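Local structure of KLLA0C04147p (Kluyveromyces lactis, 5H2A) at residues V147-Y152 / Q182-I187; Q162-R167 / H200-K205; N173-L176 / R180-E183. The protein probably binds and transfers sterols as full-length Osh1, an OSBP-family protein of which this chain is the ankyrin-repeat domain. All blocks are in the same frame, centred on the assembly; numbering follows the deposited sequence.

Contact 1: residues V147-Y152 / Q182-I187; sequences VARANY and QELLDI
Leu-184 divides its two methyl groups between neighbouring side chains of the long helix 139-165, an example of one branched residue touching two others about a turn apart. On the apolar side, CD1 of Leu-184 lies 4.0 Å from CD2 of the Tyr-152 ring; the leucine and the tyrosine cross at about a right angle, and the methyl approaches the ring obliquely. The other methyl of Leu-184, CD2, reaches CD of Arg-149 at 4.0 Å and lies over one face of the guanidinium. No hydrogen bond joins the two segments, so the contact itself is dispersive, and it covers a modest 135 Å² in total.

The wider setting is all-helical. Segment 147-152 runs along helix 139-165 of the ankyrin domain, and Leu-184 occupies the last turn of the short helix 179-184, its side chain directed at the long helix just before the chain leaves helical geometry at Leu-185. Cys-123 and Val-153 also touch Leu-184.

The polar contacts bear on how Arg-149 is held. Its CG stands opposite the backbone N (chi1 -178°), and a bend at chi3 (-76°) turns the guanidinium toward Asp-122, whose OD2 forms a salt bridge with NE, while Gln-131 OE1 takes a hydrogen bond from NH2. With the nitrogens of its guanidinium held by other residues, the arginine offers its aliphatic CD and one guanidinium face to the leucine. Tyr-152 has polar neighbours too: its OH is hydrogen-bonded to Asn-181 OD1, and its ring makes a cation-pi interaction with Arg-180, which precedes Leu-184 by one helical turn.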
# COMPACT_ATOMS: atom_id res chain seq x y z
N VAL A 147 10.11 13.76 -5.19
CA VAL A 147 10.38 13.34 -6.57
C VAL A 147 10.30 11.83 -6.71
O VAL A 147 9.79 11.31 -7.72
CB VAL A 147 11.73 13.90 -7.04
CG1 VAL A 147 12.00 13.42 -8.47
CG2 VAL A 147 11.72 15.44 -7.00
N ALA A 148 10.81 11.09 -5.72
CA ALA A 148 10.69 9.63 -5.79
C ALA A 148 9.23 9.21 -5.84
O ALA A 148 8.86 8.29 -6.58
CB ALA A 148 11.39 8.99 -4.59
N ARG A 149 8.36 9.86 -5.06
CA ARG A 149 6.95 9.53 -5.16
C ARG A 149 6.39 9.85 -6.55
O ARG A 149 5.68 9.04 -7.14
CB ARG A 149 6.11 10.27 -4.11
CG ARG A 149 4.65 9.78 -4.28
CD ARG A 149 3.68 10.43 -3.39
NE ARG A 149 3.76 9.93 -2.04
CZ ARG A 149 2.95 10.34 -1.08
NH1 ARG A 149 2.02 11.24 -1.37
NH2 ARG A 149 3.07 9.88 0.15
N ALA A 150 6.68 11.05 -7.07
CA ALA A 150 6.19 11.42 -8.39
C ALA A 150 6.63 10.41 -9.45
O ALA A 150 5.84 10.03 -10.32
CB ALA A 150 6.66 12.82 -8.78
N ASN A 151 7.88 9.95 -9.37
CA ASN A 151 8.37 8.92 -10.29
C ASN A 151 7.59 7.62 -10.15
O ASN A 151 7.27 6.96 -11.15
CB ASN A 151 9.85 8.64 -10.04
CG ASN A 151 10.72 9.79 -10.44
OD1 ASN A 151 10.28 10.69 -11.14
ND2 ASN A 151 11.98 9.76 -10.00
N TYR A 152 7.32 7.22 -8.92
CA TYR A 152 6.59 5.99 -8.70
C TYR A 152 5.17 6.11 -9.23
O TYR A 152 4.64 5.17 -9.83
CB TYR A 152 6.57 5.65 -7.21
CG TYR A 152 5.84 4.36 -6.97
CD1 TYR A 152 6.47 3.14 -7.16
CD2 TYR A 152 4.51 4.36 -6.59
CE1 TYR A 152 5.80 1.94 -6.96
CE2 TYR A 152 3.82 3.18 -6.39
CZ TYR A 152 4.48 1.97 -6.57
OH TYR A 152 3.79 0.80 -6.37
N GLN A 182 -3.51 1.81 -4.25
CA GLN A 182 -4.89 2.25 -4.09
C GLN A 182 -4.96 3.73 -3.76
O GLN A 182 -5.89 4.43 -4.19
CB GLN A 182 -5.56 1.39 -3.01
CG GLN A 182 -7.03 1.69 -2.78
CD GLN A 182 -7.90 1.41 -3.99
OE1 GLN A 182 -8.26 2.33 -4.75
NE2 GLN A 182 -8.26 0.15 -4.19
N GLU A 183 -3.96 4.26 -3.03
CA GLU A 183 -3.94 5.69 -2.70
C GLU A 183 -3.40 6.54 -3.85
O GLU A 183 -3.89 7.66 -4.08
CB GLU A 183 -3.08 5.93 -1.45
CG GLU A 183 -3.70 5.45 -0.16
CD GLU A 183 -5.13 5.95 -0.01
OE1 GLU A 183 -5.35 7.16 -0.21
OE2 GLU A 183 -6.02 5.12 0.28
N LEU A 184 -2.39 6.06 -4.57
CA LEU A 184 -1.70 6.90 -5.55
C LEU A 184 -2.30 6.85 -6.95
O LEU A 184 -1.92 7.65 -7.81
CB LEU A 184 -0.22 6.51 -5.61
CG LEU A 184 0.52 6.81 -4.29
CD1 LEU A 184 1.99 6.48 -4.40
CD2 LEU A 184 0.32 8.26 -3.88
N LEU A 185 -3.21 5.93 -7.21
CA LEU A 185 -3.91 5.86 -8.49
C LEU A 185 -5.30 6.47 -8.34
O LEU A 185 -5.93 6.35 -7.28
CB LEU A 185 -4.03 4.41 -8.96
CG LEU A 185 -2.74 3.70 -9.34
CD1 LEU A 185 -3.00 2.21 -9.47
CD2 LEU A 185 -2.19 4.26 -10.67
N ASP A 186 -5.76 7.14 -9.38
CA ASP A 186 -7.08 7.76 -9.40
C ASP A 186 -7.83 7.12 -10.57
O ASP A 186 -7.66 7.54 -11.72
CB ASP A 186 -6.98 9.28 -9.57
CG ASP A 186 -8.33 9.97 -9.55
OD1 ASP A 186 -9.37 9.28 -9.47
OD2 ASP A 186 -8.35 11.21 -9.62
N ILE A 187 -8.64 6.11 -10.28
CA ILE A 187 -9.37 5.44 -11.35
C ILE A 187 -10.38 6.37 -12.00
O ILE A 187 -10.89 6.06 -13.08
CB ILE A 187 -10.01 4.14 -10.79
CG1 ILE A 187 -10.36 3.16 -11.93
CG2 ILE A 187 -11.25 4.46 -9.95
CD1 ILE A 187 -10.83 1.82 -11.38

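Contact 2: residues Q162-R167 / H200-K205; sequences QAFNNR and HEFVKK
Beside the phenyl ring of Phe-202, which meets Phe-164 across the contact, lies a salt bridge of 2.8 Å between Lys-205 NZ and Glu-201 OE2, one helical turn apart. OE2 accepts the lysine on its anti lone pair, the one facing away from the other carboxylate oxygen. That other oxygen, OE1, pairs with Arg-161 of helix 139-165, so the carboxylate has a cation at each oxygen, which would be expected to favour its ionised form. The arm of the same glutamate serves the apolar side: its CG sits 4.0 Å above the plane of the Phe-202 ring, displaced from the ring centre toward its border.

What joins the two segments is a pair of buried phenylalanines, with no hydrogen bond between them. The closest approach is 3.8 Å, from Phe-164 CD1 to Phe-202 CE2, and CZ of Phe-202 comes within 3.9 Å of Phe-164 CB. The tip of the Phe-202 ring therefore rests at the base of the Phe-164 side chain and near its backbone. The ring planes are inclined at 35° with centroids 5.7 Å apart, an oblique meeting. Each ring has CG on the far side of CB from its own carbonyl carbon (chi1 -78° for Phe-164), and each CB is directed at the opposing segment.

Beyond the pair, Ile-214 of helix 208-215 touches both rings, and Phe-160 meets Phe-164 edge-to-face. Just past Phe-164, helix 139-165 closes in a Schellman motif with positive phi at Arg-167, whose NE pairs with Asp-207. The pair sits where the end of the long helix 139-165 meets helices 198-204 and 208-215, the kind of apolar interface between stacked helices on which ankyrin-repeat folds are built.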
# COMPACT_ATOMS: atom_id res chain seq x y z
N GLN A 162 -1.65 0.20 -18.97
CA GLN A 162 -1.29 -0.99 -19.74
C GLN A 162 -2.18 -2.18 -19.38
O GLN A 162 -2.59 -2.96 -20.26
CB GLN A 162 0.19 -1.33 -19.50
CG GLN A 162 0.73 -2.37 -20.48
CD GLN A 162 0.59 -1.94 -21.93
OE1 GLN A 162 0.93 -0.80 -22.29
NE2 GLN A 162 0.08 -2.83 -22.77
N ALA A 163 -2.46 -2.38 -18.10
CA ALA A 163 -3.33 -3.47 -17.70
C ALA A 163 -4.73 -3.30 -18.28
O ALA A 163 -5.35 -4.28 -18.68
CB ALA A 163 -3.40 -3.58 -16.17
N PHE A 164 -5.25 -2.06 -18.32
CA PHE A 164 -6.53 -1.83 -19.00
C PHE A 164 -6.41 -2.13 -20.49
O PHE A 164 -7.31 -2.76 -21.08
CB PHE A 164 -7.01 -0.39 -18.80
CG PHE A 164 -7.64 -0.13 -17.44
CD1 PHE A 164 -8.83 -0.74 -17.10
CD2 PHE A 164 -7.04 0.72 -16.53
CE1 PHE A 164 -9.42 -0.51 -15.86
CE2 PHE A 164 -7.61 0.96 -15.29
CZ PHE A 164 -8.81 0.34 -14.95
N ASN A 165 -5.33 -1.66 -21.14
CA ASN A 165 -5.15 -1.94 -22.57
C ASN A 165 -5.13 -3.43 -22.85
O ASN A 165 -5.62 -3.87 -23.90
CB ASN A 165 -3.86 -1.30 -23.09
CG ASN A 165 -3.92 0.22 -23.14
OD1 ASN A 165 -4.99 0.81 -23.07
ND2 ASN A 165 -2.77 0.84 -23.31
N ASN A 166 -4.60 -4.23 -21.93
CA ASN A 166 -4.54 -5.68 -22.07
C ASN A 166 -5.79 -6.40 -21.57
O ASN A 166 -5.83 -7.64 -21.63
CB ASN A 166 -3.32 -6.23 -21.32
CG ASN A 166 -2.02 -5.71 -21.87
OD1 ASN A 166 -1.98 -5.21 -23.00
ND2 ASN A 166 -0.94 -5.84 -21.09
N ARG A 167 -6.79 -5.68 -21.06
CA ARG A 167 -7.96 -6.30 -20.42
C ARG A 167 -7.55 -7.36 -19.40
O ARG A 167 -8.16 -8.43 -19.30
CB ARG A 167 -8.91 -6.89 -21.47
CG ARG A 167 -9.39 -5.89 -22.52
CD ARG A 167 -10.35 -6.57 -23.50
NE ARG A 167 -11.64 -6.80 -22.87
CZ ARG A 167 -12.16 -7.99 -22.60
NH1 ARG A 167 -11.50 -9.09 -22.95
NH2 ARG A 167 -13.35 -8.07 -22.02
N HIS A 200 -16.11 5.88 -18.61
CA HIS A 200 -16.71 6.28 -19.89
C HIS A 200 -16.15 5.45 -21.04
O HIS A 200 -16.90 5.00 -21.92
CB HIS A 200 -16.44 7.75 -20.19
CG HIS A 200 -17.13 8.68 -19.26
ND1 HIS A 200 -16.49 9.23 -18.17
CD2 HIS A 200 -18.39 9.17 -19.25
CE1 HIS A 200 -17.33 10.01 -17.52
NE2 HIS A 200 -18.49 10.00 -18.16
N GLU A 201 -14.83 5.29 -21.05
CA GLU A 201 -14.14 4.59 -22.13
C GLU A 201 -14.67 3.17 -22.29
O GLU A 201 -15.00 2.73 -23.40
CB GLU A 201 -12.63 4.60 -21.85
CG GLU A 201 -11.84 3.69 -22.76
CD GLU A 201 -10.37 3.56 -22.35
OE1 GLU A 201 -9.93 4.29 -21.44
OE2 GLU A 201 -9.67 2.71 -22.93
N PHE A 202 -14.76 2.43 -21.19
CA PHE A 202 -15.17 1.04 -21.31
C PHE A 202 -16.67 0.85 -21.35
O PHE A 202 -17.13 -0.19 -21.83
CB PHE A 202 -14.53 0.21 -20.19
CG PHE A 202 -13.05 0.02 -20.41
CD1 PHE A 202 -12.58 -0.96 -21.28
CD2 PHE A 202 -12.14 0.89 -19.82
CE1 PHE A 202 -11.22 -1.10 -21.53
CE2 PHE A 202 -10.76 0.76 -20.07
CZ PHE A 202 -10.30 -0.25 -20.92
N VAL A 203 -17.45 1.83 -20.89
CA VAL A 203 -18.88 1.79 -21.20
C VAL A 203 -19.09 1.90 -22.71
O VAL A 203 -19.86 1.14 -23.30
CB VAL A 203 -19.66 2.89 -20.45
CG1 VAL A 203 -21.07 3.04 -21.08
CG2 VAL A 203 -19.75 2.56 -18.98
N LYS A 204 -18.40 2.85 -23.35
CA LYS A 204 -18.55 3.00 -24.80
C LYS A 204 -18.04 1.77 -25.54
O LYS A 204 -18.60 1.40 -26.58
CB LYS A 204 -17.83 4.26 -25.28
CG LYS A 204 -18.57 5.54 -24.92
CD LYS A 204 -17.94 6.78 -25.55
CE LYS A 204 -16.59 7.12 -24.97
NZ LYS A 204 -16.10 8.43 -25.52
N LYS A 205 -17.01 1.11 -25.01
CA LYS A 205 -16.52 -0.14 -25.57
C LYS A 205 -17.44 -1.32 -25.31
O LYS A 205 -17.18 -2.41 -25.84
CB LYS A 205 -15.12 -0.44 -25.03
CG LYS A 205 -14.02 0.43 -25.65
CD LYS A 205 -12.70 0.24 -24.89
CE LYS A 205 -11.55 0.99 -25.57
NZ LYS A 205 -10.27 0.70 -24.83

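Contact 3: residues N173-L176 / R180-E183; sequences NSIL and RNQE
Asn-181 reaches back across the short connection between helices 169-176 and 179-184 to meet the carbonyl oxygen of Ile-175. Starting at its base, CB lies 3.2 Å from Ile-175 O and already points toward the preceding helix. The next atom, CG, is turned away from the carbonyl carbon of its own residue (chi1 -65°), which swings the amide alongside that same oxygen. At the tip, ND2 donates a hydrogen bond of 2.8 Å to Ile-175 O. The bond is fairly straight, with an N-H...O angle of 159°, and the nitrogen sits in the carbonyl plane, on a lone pair; the oxygen in turn lies nearly in the amide plane of the asparagine. ND2 also touches the CG2 branch of Ile-175, 3.9 Å away. The other arm of the amide, OD1, accepts a hydrogen bond from the hydroxyl of Tyr-152 on helix 139-165.

A second touch lies beside it. Leu-176 CD1 meets NE2 of Gln-182 at 3.9 Å, the amide nitrogen against a methyl, with the two side chains slanting past each other; a bend at chi2 (63°) brings the glutamine amide round to the leucine. The rest of Ile-175 faces helix 139-165, touching Ile-156, Glu-159 and Phe-160.

With both arms of its buried amide engaged, Asn-181 has its rotation fixed and its polarity satisfied on two sides, and the carbonyl near the end of helix 169-176 gains a side-chain donor. The chemistry thus implies a specific, directional tie between consecutive helices rather than apolar packing alone.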
# COMPACT_ATOMS: atom_id res chain seq x y z
N ASN A 173 -5.82 -6.53 -10.63
CA ASN A 173 -5.98 -6.94 -9.24
C ASN A 173 -4.65 -6.88 -8.50
O ASN A 173 -4.60 -6.48 -7.33
CB ASN A 173 -6.58 -8.34 -9.16
CG ASN A 173 -8.09 -8.33 -9.32
OD1 ASN A 173 -8.74 -7.34 -9.00
ND2 ASN A 173 -8.64 -9.43 -9.79
N SER A 174 -3.57 -7.30 -9.16
CA SER A 174 -2.25 -7.26 -8.54
C SER A 174 -1.84 -5.82 -8.24
O SER A 174 -1.32 -5.53 -7.14
CB SER A 174 -1.23 -7.93 -9.46
OG SER A 174 0.06 -7.90 -8.88
N ILE A 175 -2.10 -4.90 -9.17
CA ILE A 175 -1.76 -3.50 -8.94
C ILE A 175 -2.49 -2.97 -7.71
O ILE A 175 -1.90 -2.32 -6.84
CB ILE A 175 -2.08 -2.65 -10.19
CG1 ILE A 175 -1.12 -3.03 -11.32
CG2 ILE A 175 -1.97 -1.19 -9.88
CD1 ILE A 175 -1.49 -2.40 -12.68
N LEU A 176 -3.79 -3.24 -7.61
CA LEU A 176 -4.53 -2.68 -6.49
C LEU A 176 -4.37 -3.47 -5.20
O LEU A 176 -4.86 -3.02 -4.16
CB LEU A 176 -6.02 -2.53 -6.84
CG LEU A 176 -6.36 -1.42 -7.84
CD1 LEU A 176 -7.85 -1.15 -7.82
CD2 LEU A 176 -5.59 -0.14 -7.55
N ARG A 180 -0.49 1.04 -1.22
CA ARG A 180 0.08 2.28 -1.72
C ARG A 180 -0.52 2.65 -3.07
O ARG A 180 -0.78 3.83 -3.34
CB ARG A 180 1.60 2.15 -1.83
CG ARG A 180 2.32 3.48 -2.13
CD ARG A 180 3.71 3.24 -2.71
NE ARG A 180 4.54 4.44 -2.69
CZ ARG A 180 5.79 4.46 -3.13
NH1 ARG A 180 6.33 3.36 -3.63
NH2 ARG A 180 6.50 5.58 -3.07
N ASN A 181 -0.76 1.65 -3.92
CA ASN A 181 -1.30 1.93 -5.26
C ASN A 181 -2.75 2.38 -5.19
O ASN A 181 -3.18 3.23 -5.97
CB ASN A 181 -1.16 0.70 -6.15
CG ASN A 181 0.27 0.36 -6.40
OD1 ASN A 181 1.15 1.20 -6.17
ND2 ASN A 181 0.53 -0.86 -6.84
N GLN A 182 -3.51 1.81 -4.25
CA GLN A 182 -4.89 2.25 -4.09
C GLN A 182 -4.96 3.73 -3.76
O GLN A 182 -5.89 4.43 -4.19
CB GLN A 182 -5.56 1.39 -3.01
CG GLN A 182 -7.03 1.69 -2.78
CD GLN A 182 -7.90 1.41 -3.99
OE1 GLN A 182 -8.26 2.33 -4.75
NE2 GLN A 182 -8.26 0.15 -4.19
N GLU A 183 -3.96 4.26 -3.03
CA GLU A 183 -3.94 5.69 -2.70
C GLU A 183 -3.40 6.54 -3.85
O GLU A 183 -3.89 7.66 -4.08
CB GLU A 183 -3.08 5.93 -1.45
CG GLU A 183 -3.70 5.45 -0.16
CD GLU A 183 -5.13 5.95 -0.01
OE1 GLU A 183 -5.35 7.16 -0.21
OE2 GLU A 183 -6.02 5.12 0.28

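In the fold
The three contacts lie in the part of the ankyrin domain that follows the start of helix 139-165, and that helix carries one side of both contact 1 and contact 2, whose centres are about 20 Å apart. The centre of contact 3 lies off the line joining them, about 10 Å from contact 1 and about 17 Å from contact 2. Contacts 1 and 3 share helix 179-184 and touch directly, chiefly through Tyr-152 and Leu-185; contact 3 also meets contact 2, where Ile-175 packs on Ala-163. Along the chain contacts 1 and 2 alternate, while contact 3 is nested inside the loop that contact 2 closes. Successive short helices are thus packed against one long helix.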